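Local coordinates for structure-specific endonuclease subunit SLX1 (Candida glabrata, PDB 4XLG), which probably acts as the catalytic subunit of the SLX1-SLX4 endonuclease, cutting branched DNA near junctions during repair and recombination, at residues I7-C13 / V66-R72; Q17-K21 / R54-R58; E200-L205 / Y293-L298. The protein carries 1 engineered substitution. All blocks are in the same frame, centred on the assembly; numbering follows the deposited sequence.

Contact 1 of 3, residues I7-C13 / V66-R72; sequences IPDFYGC and VYGFPSR
Antiparallel pairing of C13 with V66 joins strands 12-18 and 60-67 in the sheet of the GIY-YIG catalytic domain. G12 and C13 open the first strand of this fold and probably correspond to the start of its GIY sequence. The pair is hydrogen-bonded in both directions. C13 N donates to V66 O at 2.8 Å, and V66 N donates to C13 O at 2.9 Å. Farther from the strands, water takes over the bridging. Water 2 accepts from Y11 N and G68 N, while water 1 donates to P8 O and F69 O. F69 CG stands anti to the carbonyl carbon (chi1 -71°), which lays the ring beside Y11 O and C13. Y11 O lies at its edge, in the ring plane, 3.4 Å from F69 CD2. C13 SG approaches the same ring obliquely, 3.9 Å from F69 CE2, in a sulfur-aromatic contact. F69 N is buried without a hydrogen-bond partner in the model. Y67 and F10 meet on the other side of the sheet from C13 and V66. Their planes are 22° apart but slid, so the rings barely overlap, with F10 CE2 over one face of Y67. Y11 lies alongside R72. R72 CA stands over the centre of the Y11 ring, 4.1 Å from its centroid, and R72 CG reaches Y11 OH at 3.3 Å. At the N-terminal end P8 CD rests 3.3 Å from P70 O. S71 is the N-cap of helix 72-84, its hydroxyl bonded to A74 N. F78 of that helix meets the F69 ring edge-to-face. Y194 of helix 176-213 meets F10 the same way. I7 packs on helix 288-299, and strand 129-132 borders Y67 on the far side of strand 60-67.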
# COMPACT_ATOMS: atom_id res chain seq x y z
N ILE B 7 6.42 4.61 -6.31
CA ILE B 7 5.45 3.70 -5.73
C ILE B 7 5.03 2.70 -6.83
O ILE B 7 4.85 3.10 -7.97
CB ILE B 7 4.23 4.47 -5.23
CG1 ILE B 7 4.70 5.36 -4.02
CG2 ILE B 7 3.08 3.51 -4.84
CD1 ILE B 7 3.55 5.87 -3.19
N PRO B 8 4.98 1.40 -6.52
CA PRO B 8 4.64 0.40 -7.57
C PRO B 8 3.32 0.67 -8.21
O PRO B 8 2.36 1.11 -7.55
CB PRO B 8 4.53 -0.95 -6.80
CG PRO B 8 5.49 -0.72 -5.60
CD PRO B 8 5.29 0.78 -5.21
N ASP B 9 3.27 0.42 -9.52
CA ASP B 9 1.98 0.44 -10.20
C ASP B 9 1.01 -0.53 -9.56
O ASP B 9 -0.16 -0.26 -9.44
CB ASP B 9 2.16 0.08 -11.71
CG ASP B 9 3.11 1.04 -12.41
OD1 ASP B 9 3.24 2.24 -11.99
OD2 ASP B 9 3.78 0.63 -13.36
N PHE B 10 1.51 -1.72 -9.23
CA PHE B 10 0.73 -2.71 -8.51
C PHE B 10 1.65 -3.52 -7.64
O PHE B 10 2.68 -4.00 -8.10
CB PHE B 10 -0.00 -3.66 -9.51
CG PHE B 10 -0.97 -4.62 -8.80
CD1 PHE B 10 -0.53 -5.82 -8.25
CD2 PHE B 10 -2.28 -4.23 -8.64
CE1 PHE B 10 -1.44 -6.69 -7.52
CE2 PHE B 10 -3.23 -5.09 -7.96
CZ PHE B 10 -2.80 -6.30 -7.41
N TYR B 11 1.30 -3.70 -6.36
CA TYR B 11 2.07 -4.65 -5.57
C TYR B 11 1.05 -5.17 -4.57
O TYR B 11 0.42 -4.36 -3.85
CB TYR B 11 3.31 -3.99 -4.87
CG TYR B 11 4.49 -4.96 -4.86
CD1 TYR B 11 4.46 -6.14 -4.02
CD2 TYR B 11 5.55 -4.78 -5.72
CE1 TYR B 11 5.54 -7.06 -4.06
CE2 TYR B 11 6.62 -5.67 -5.75
CZ TYR B 11 6.57 -6.81 -4.94
OH TYR B 11 7.64 -7.68 -5.02
N GLY B 12 0.90 -6.49 -4.49
CA GLY B 12 -0.19 -6.99 -3.66
C GLY B 12 0.29 -8.21 -2.87
O GLY B 12 1.21 -8.92 -3.27
N CYS B 13 -0.35 -8.40 -1.72
CA CYS B 13 -0.16 -9.60 -0.89
C CYS B 13 -1.40 -10.46 -1.03
O CYS B 13 -2.49 -10.01 -0.68
CB CYS B 13 -0.00 -9.26 0.59
SG CYS B 13 1.53 -8.47 1.04
N VAL B 66 -4.51 -8.03 -1.09
CA VAL B 66 -4.43 -6.70 -0.48
C VAL B 66 -3.44 -5.96 -1.34
O VAL B 66 -2.31 -6.45 -1.51
CB VAL B 66 -3.94 -6.77 0.96
CG1 VAL B 66 -3.72 -5.33 1.60
CG2 VAL B 66 -4.93 -7.63 1.83
N TYR B 67 -3.82 -4.81 -1.90
CA TYR B 67 -2.85 -4.12 -2.75
C TYR B 67 -2.91 -2.61 -2.45
O TYR B 67 -3.63 -2.18 -1.53
CB TYR B 67 -3.11 -4.43 -4.25
CG TYR B 67 -4.43 -3.91 -4.81
CD1 TYR B 67 -5.63 -4.61 -4.59
CD2 TYR B 67 -4.46 -2.74 -5.59
CE1 TYR B 67 -6.83 -4.14 -5.11
CE2 TYR B 67 -5.68 -2.27 -6.12
CZ TYR B 67 -6.85 -3.00 -5.89
OH TYR B 67 -8.04 -2.52 -6.40
N GLY B 68 -2.08 -1.85 -3.14
CA GLY B 68 -1.95 -0.41 -2.85
C GLY B 68 -0.70 -0.10 -2.03
O GLY B 68 -0.56 1.03 -1.53
N PHE B 69 0.21 -1.08 -1.88
CA PHE B 69 1.41 -0.85 -1.06
C PHE B 69 2.34 0.19 -1.67
O PHE B 69 2.50 0.24 -2.88
CB PHE B 69 2.18 -2.16 -0.89
CG PHE B 69 1.46 -3.14 0.02
CD1 PHE B 69 1.54 -2.96 1.40
CD2 PHE B 69 0.66 -4.15 -0.50
CE1 PHE B 69 0.86 -3.81 2.28
CE2 PHE B 69 -0.02 -5.01 0.37
CZ PHE B 69 0.08 -4.85 1.77
N PRO B 70 2.94 1.03 -0.81
CA PRO B 70 3.76 2.12 -1.33
C PRO B 70 5.13 1.61 -1.80
O PRO B 70 5.88 2.38 -2.40
CB PRO B 70 3.91 3.06 -0.11
CG PRO B 70 3.65 2.18 1.13
CD PRO B 70 2.59 1.19 0.62
N SER B 71 5.49 0.37 -1.45
CA SER B 71 6.80 -0.17 -1.86
C SER B 71 6.72 -1.66 -1.79
O SER B 71 5.91 -2.21 -1.06
CB SER B 71 7.96 0.32 -0.96
OG SER B 71 7.72 -0.03 0.42
N ARG B 72 7.66 -2.30 -2.46
CA ARG B 72 7.83 -3.76 -2.30
C ARG B 72 8.17 -4.05 -0.83
O ARG B 72 7.71 -5.02 -0.26
CB ARG B 72 8.98 -4.24 -3.22
CG ARG B 72 9.40 -5.72 -3.05
CD ARG B 72 10.67 -5.99 -3.90
NE ARG B 72 11.39 -7.09 -3.28
CZ ARG B 72 12.48 -6.96 -2.54
NH1 ARG B 72 13.07 -5.77 -2.37
NH2 ARG B 72 13.01 -8.06 -2.00
O HOH W 1 1.13 0.26 -5.18
O HOH W 2 -0.76 -1.73 -5.65

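Contact 2 of 3, residues Q17-K21 / R54-R58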
# COMPACT_ATOMS: atom_id res chain seq x y z
N GLN B 17 -6.04 -20.42 -1.83
CA GLN B 17 -6.65 -21.58 -1.20
C GLN B 17 -6.68 -22.68 -2.23
O GLN B 17 -7.19 -22.49 -3.32
CB GLN B 17 -8.07 -21.23 -0.74
CG GLN B 17 -8.77 -22.47 -0.03
CD GLN B 17 -10.19 -22.10 0.47
OE1 GLN B 17 -10.74 -21.05 0.12
NE2 GLN B 17 -10.76 -22.98 1.26
N SER B 18 -6.13 -23.85 -1.90
CA SER B 18 -6.14 -24.95 -2.88
C SER B 18 -7.58 -25.29 -3.28
O SER B 18 -8.51 -25.39 -2.42
CB SER B 18 -5.42 -26.18 -2.28
OG SER B 18 -5.62 -27.31 -3.15
N ILE B 19 -7.82 -25.52 -4.58
CA ILE B 19 -9.20 -25.86 -4.96
C ILE B 19 -9.61 -27.24 -4.47
O ILE B 19 -10.69 -27.42 -3.92
CB ILE B 19 -9.36 -25.71 -6.51
CG1 ILE B 19 -9.18 -24.21 -6.81
CG2 ILE B 19 -10.74 -26.21 -7.02
CD1 ILE B 19 -8.83 -23.95 -8.35
N SER B 20 -8.74 -28.21 -4.62
CA SER B 20 -9.06 -29.57 -4.17
C SER B 20 -8.80 -29.74 -2.67
O SER B 20 -9.56 -30.45 -2.00
CB SER B 20 -8.22 -30.59 -5.00
OG SER B 20 -8.53 -31.94 -4.65
N LYS B 21 -7.70 -29.18 -2.15
CA LYS B 21 -7.31 -29.45 -0.73
C LYS B 21 -7.70 -28.20 0.03
O LYS B 21 -6.91 -27.29 0.21
CB LYS B 21 -5.79 -29.74 -0.62
CG LYS B 21 -5.52 -31.09 -1.28
CD LYS B 21 -4.07 -31.62 -1.19
CE LYS B 21 -3.80 -32.26 0.08
NZ LYS B 21 -2.57 -33.13 -0.01
N ARG B 54 2.56 -33.98 -8.68
CA ARG B 54 1.33 -33.33 -8.27
C ARG B 54 0.57 -34.20 -7.27
O ARG B 54 0.42 -35.40 -7.45
CB ARG B 54 0.47 -33.00 -9.49
CG ARG B 54 1.18 -32.01 -10.42
CD ARG B 54 0.22 -31.40 -11.40
NE ARG B 54 0.80 -30.22 -12.04
CZ ARG B 54 0.11 -29.11 -12.28
NH1 ARG B 54 -1.16 -29.04 -11.94
NH2 ARG B 54 0.71 -28.08 -12.86
N ASP B 55 0.12 -33.57 -6.19
CA ASP B 55 -0.65 -34.31 -5.18
C ASP B 55 -2.07 -33.75 -5.06
O ASP B 55 -2.80 -34.12 -4.14
CB ASP B 55 0.06 -34.28 -3.84
CG ASP B 55 0.01 -32.91 -3.16
OD1 ASP B 55 -0.36 -31.89 -3.75
OD2 ASP B 55 0.36 -32.87 -1.97
N GLY B 56 -2.45 -32.91 -6.01
CA GLY B 56 -3.74 -32.24 -6.04
C GLY B 56 -3.79 -30.90 -5.30
O GLY B 56 -4.84 -30.27 -5.26
N THR B 57 -2.69 -30.45 -4.71
CA THR B 57 -2.69 -29.10 -4.12
C THR B 57 -2.94 -28.04 -5.21
O THR B 57 -3.81 -27.16 -5.08
CB THR B 57 -1.38 -28.79 -3.42
OG1 THR B 57 -1.22 -29.74 -2.35
CG2 THR B 57 -1.43 -27.44 -2.79
N ARG B 58 -2.18 -28.13 -6.29
CA ARG B 58 -2.54 -27.35 -7.50
C ARG B 58 -3.74 -27.96 -8.24
O ARG B 58 -3.92 -29.19 -8.31
CB ARG B 58 -1.33 -27.35 -8.44
CG ARG B 58 -0.10 -26.70 -7.84
CD ARG B 58 1.03 -27.10 -8.81
NE ARG B 58 2.28 -26.50 -8.45
CZ ARG B 58 3.15 -27.02 -7.59
NH1 ARG B 58 2.86 -28.16 -6.94
NH2 ARG B 58 4.32 -26.41 -7.39
O HOH W 3 -6.49 -28.19 -6.38
O HOH W 4 -2.72 -35.47 -1.89
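S18 makes the first link, from the end of strand 12-18 to the loop ahead of strand 60-67. Its OG donates to T57 O at 2.7 Å, in the carbonyl plane and on a lone pair, with a C=O...donor angle of 121°. Rotation of OG away from the backbone N of S18 (chi1 171°) turns the hydroxyl across to this carbonyl. The same oxygen accepts from K21 N at 3.0 Å, which makes an ST motif. One hydroxyl thus shapes its own turn and ties it to the facing loop. S20 comes next. Its CB packs 3.4 Å from G56 O, and water 3 accepts from S20 N and lies close to that carbonyl oxygen. K21 ends the segment. K21 CD lies 3.6 Å from T57 OG1. Beyond it a bend at chi3 (81°) turns CE and NZ toward D55. K21 NZ then reaches D55 OD2 in a long salt bridge of 3.5 Å, the two side chains crossing at about a right angle. Water 4 adds a second link between K21 NZ and D55 O. The other oxygen of D55 works within its own loop. OD1 accepts from T57 N at 2.9 Å, closing an Asx turn, and from T57 OG1 at 2.7 Å. The amide comes from above the carboxylate plane, the hydroxyl from the syn side. Two donors therefore hold the carboxylate and leave OD2 facing the lysine. The centre of the contact is about 27 Å from the centre of the chain, at the outer end of the GIY-YIG sheet. S18 also touches W60 of strand 60-67. I19 packs on I179 and V182 of helix 176-213. R54 NH2 bonds to N41 O, at the end of helix 33-41.

Contact 3 of 3, residues E200-L205 / Y293-L298; sequences EKTKTL and YYSIKL
L205 is a knob in a hole formed by Y293, Y294, K297 and L298. It joins the long helix 176-213 to helix 288-299, which follows the zinc-binding region. The axes of the two short segments cross at -66° and come within 11.2 Å. The two methyls of L205 divide the work. CD1 lies 3.7 Å from K297 CD and also touches Y293 OH. CD2 lies 3.7 Å from Y294 CD1, at the edge of that ring, and packs on L298 CD2 as the two leucines slide past each other in opposite directions. Y294 reaches across at a right angle to T204. T204 CG2 stands over one face of the tyrosine ring, 4.0 Å from its centroid, and T204 CB is 3.4 Å from Y294 OH. Y208, one turn along from L205, meets the Y294 ring edge-to-face. K201 touches both tyrosines. Its CG packs on Y294 OH. Its outer chain is extended and runs obliquely over Y293, laying CD against CZ and the hydroxyl. CE makes a CH-pi contact farther in. The polar ends of K201 and Y293 share an outside partner, D9: K201 NZ bonds to D9 O and Y293 OH to D9 OD1. K297 NZ turns to Q6. The amine of K201 thus has both a carbonyl and an aromatic face as partners. In the resulting cation-pi contact K201 NZ sits 3.5 Å from the centroid of the Y293 ring, 13° off the ring normal.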
# COMPACT_ATOMS: atom_id res chain seq x y z
N GLU B 200 -6.24 1.99 -15.48
CA GLU B 200 -6.76 3.16 -14.80
C GLU B 200 -5.64 4.12 -14.37
O GLU B 200 -5.80 5.33 -14.51
CB GLU B 200 -7.59 2.78 -13.57
CG GLU B 200 -8.93 2.14 -13.96
CD GLU B 200 -9.73 1.59 -12.76
OE1 GLU B 200 -9.13 1.26 -11.70
OE2 GLU B 200 -10.98 1.49 -12.92
N LYS B 201 -4.55 3.57 -13.85
CA LYS B 201 -3.42 4.43 -13.48
C LYS B 201 -2.84 5.07 -14.74
O LYS B 201 -2.42 6.23 -14.71
CB LYS B 201 -2.34 3.64 -12.77
CG LYS B 201 -2.75 3.37 -11.30
CD LYS B 201 -1.63 2.64 -10.54
CE LYS B 201 -1.88 2.80 -9.00
NZ LYS B 201 -0.63 2.48 -8.25
N THR B 202 -2.76 4.30 -15.82
CA THR B 202 -2.24 4.87 -17.09
C THR B 202 -3.06 6.06 -17.52
O THR B 202 -2.52 7.12 -17.85
CB THR B 202 -2.19 3.80 -18.22
OG1 THR B 202 -1.39 2.69 -17.74
CG2 THR B 202 -1.59 4.36 -19.48
N LYS B 203 -4.38 5.88 -17.54
CA LYS B 203 -5.29 6.94 -17.95
C LYS B 203 -5.15 8.18 -17.05
O LYS B 203 -5.09 9.33 -17.55
CB LYS B 203 -6.74 6.42 -17.94
CG LYS B 203 -7.79 7.49 -18.31
CD LYS B 203 -9.21 6.96 -18.02
CE LYS B 203 -10.29 7.99 -18.34
NZ LYS B 203 -10.51 8.20 -19.80
N THR B 204 -5.14 7.97 -15.74
CA THR B 204 -5.04 9.08 -14.80
C THR B 204 -3.70 9.83 -14.92
O THR B 204 -3.67 11.05 -14.90
CB THR B 204 -5.27 8.58 -13.36
OG1 THR B 204 -6.55 7.93 -13.34
CG2 THR B 204 -5.30 9.75 -12.35
N LEU B 205 -2.60 9.10 -15.07
CA LEU B 205 -1.28 9.73 -15.30
C LEU B 205 -1.35 10.64 -16.51
O LEU B 205 -0.88 11.76 -16.47
CB LEU B 205 -0.17 8.69 -15.50
CG LEU B 205 0.32 8.02 -14.23
CD1 LEU B 205 0.87 6.60 -14.52
CD2 LEU B 205 1.42 8.93 -13.59
N TYR B 293 1.92 8.43 -5.31
CA TYR B 293 2.10 7.58 -6.50
C TYR B 293 2.17 8.46 -7.76
O TYR B 293 3.13 8.40 -8.53
CB TYR B 293 0.99 6.55 -6.66
CG TYR B 293 1.05 5.86 -8.03
CD1 TYR B 293 1.98 4.82 -8.26
CD2 TYR B 293 0.25 6.31 -9.09
CE1 TYR B 293 2.10 4.23 -9.55
CE2 TYR B 293 0.35 5.73 -10.38
CZ TYR B 293 1.28 4.69 -10.59
OH TYR B 293 1.38 4.12 -11.80
N TYR B 294 1.18 9.31 -7.94
CA TYR B 294 1.17 10.09 -9.17
C TYR B 294 2.26 11.17 -9.15
O TYR B 294 2.87 11.47 -10.19
CB TYR B 294 -0.20 10.72 -9.38
CG TYR B 294 -1.24 9.67 -9.74
CD1 TYR B 294 -1.22 9.05 -11.00
CD2 TYR B 294 -2.21 9.28 -8.82
CE1 TYR B 294 -2.15 8.05 -11.33
CE2 TYR B 294 -3.16 8.30 -9.14
CZ TYR B 294 -3.11 7.67 -10.38
OH TYR B 294 -4.05 6.72 -10.73
N SER B 295 2.48 11.74 -7.97
CA SER B 295 3.45 12.81 -7.82
C SER B 295 4.82 12.37 -8.28
O SER B 295 5.47 13.02 -9.11
CB SER B 295 3.50 13.29 -6.34
OG SER B 295 4.26 14.49 -6.32
N ILE B 296 5.27 11.26 -7.75
CA ILE B 296 6.61 10.79 -8.07
C ILE B 296 6.70 10.25 -9.49
O ILE B 296 7.65 10.56 -10.21
CB ILE B 296 7.04 9.69 -7.08
CG1 ILE B 296 7.18 10.28 -5.68
CG2 ILE B 296 8.33 9.01 -7.54
CD1 ILE B 296 7.51 9.19 -4.67
N LYS B 297 5.67 9.53 -9.94
CA LYS B 297 5.78 8.96 -11.28
C LYS B 297 5.75 10.04 -12.37
O LYS B 297 6.39 9.90 -13.43
CB LYS B 297 4.66 7.95 -11.51
CG LYS B 297 4.90 7.14 -12.79
CD LYS B 297 4.06 5.89 -12.70
CE LYS B 297 4.29 5.02 -13.91
NZ LYS B 297 5.72 4.65 -14.11
N LEU B 298 4.98 11.10 -12.14
CA LEU B 298 4.97 12.18 -13.13
C LEU B 298 6.36 12.81 -13.22
O LEU B 298 6.81 13.17 -14.29
CB LEU B 298 3.92 13.23 -12.78
CG LEU B 298 2.48 12.72 -13.02
CD1 LEU B 298 1.48 13.57 -12.22
CD2 LEU B 298 2.11 12.69 -14.51

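From the N terminus the chain first enters contact 1, whose loop closes when strand 60-67 returns beside strand 12-18. Contact 2 falls within that loop, at the far end of the same strand pair. Its centre is 27 Å from that of contact 1, so the two mark opposite ends of these neighbouring strands in the GIY-YIG sheet. Contact 3 comes later, in series, and closes the loop that includes the zinc region. Contacts 1 and 3 touch through segment 7-13, with their centres about 14 Å apart. Contact 3 stays about 24 Å from contact 2 at the nearest atoms, on the other side of the chain's centre.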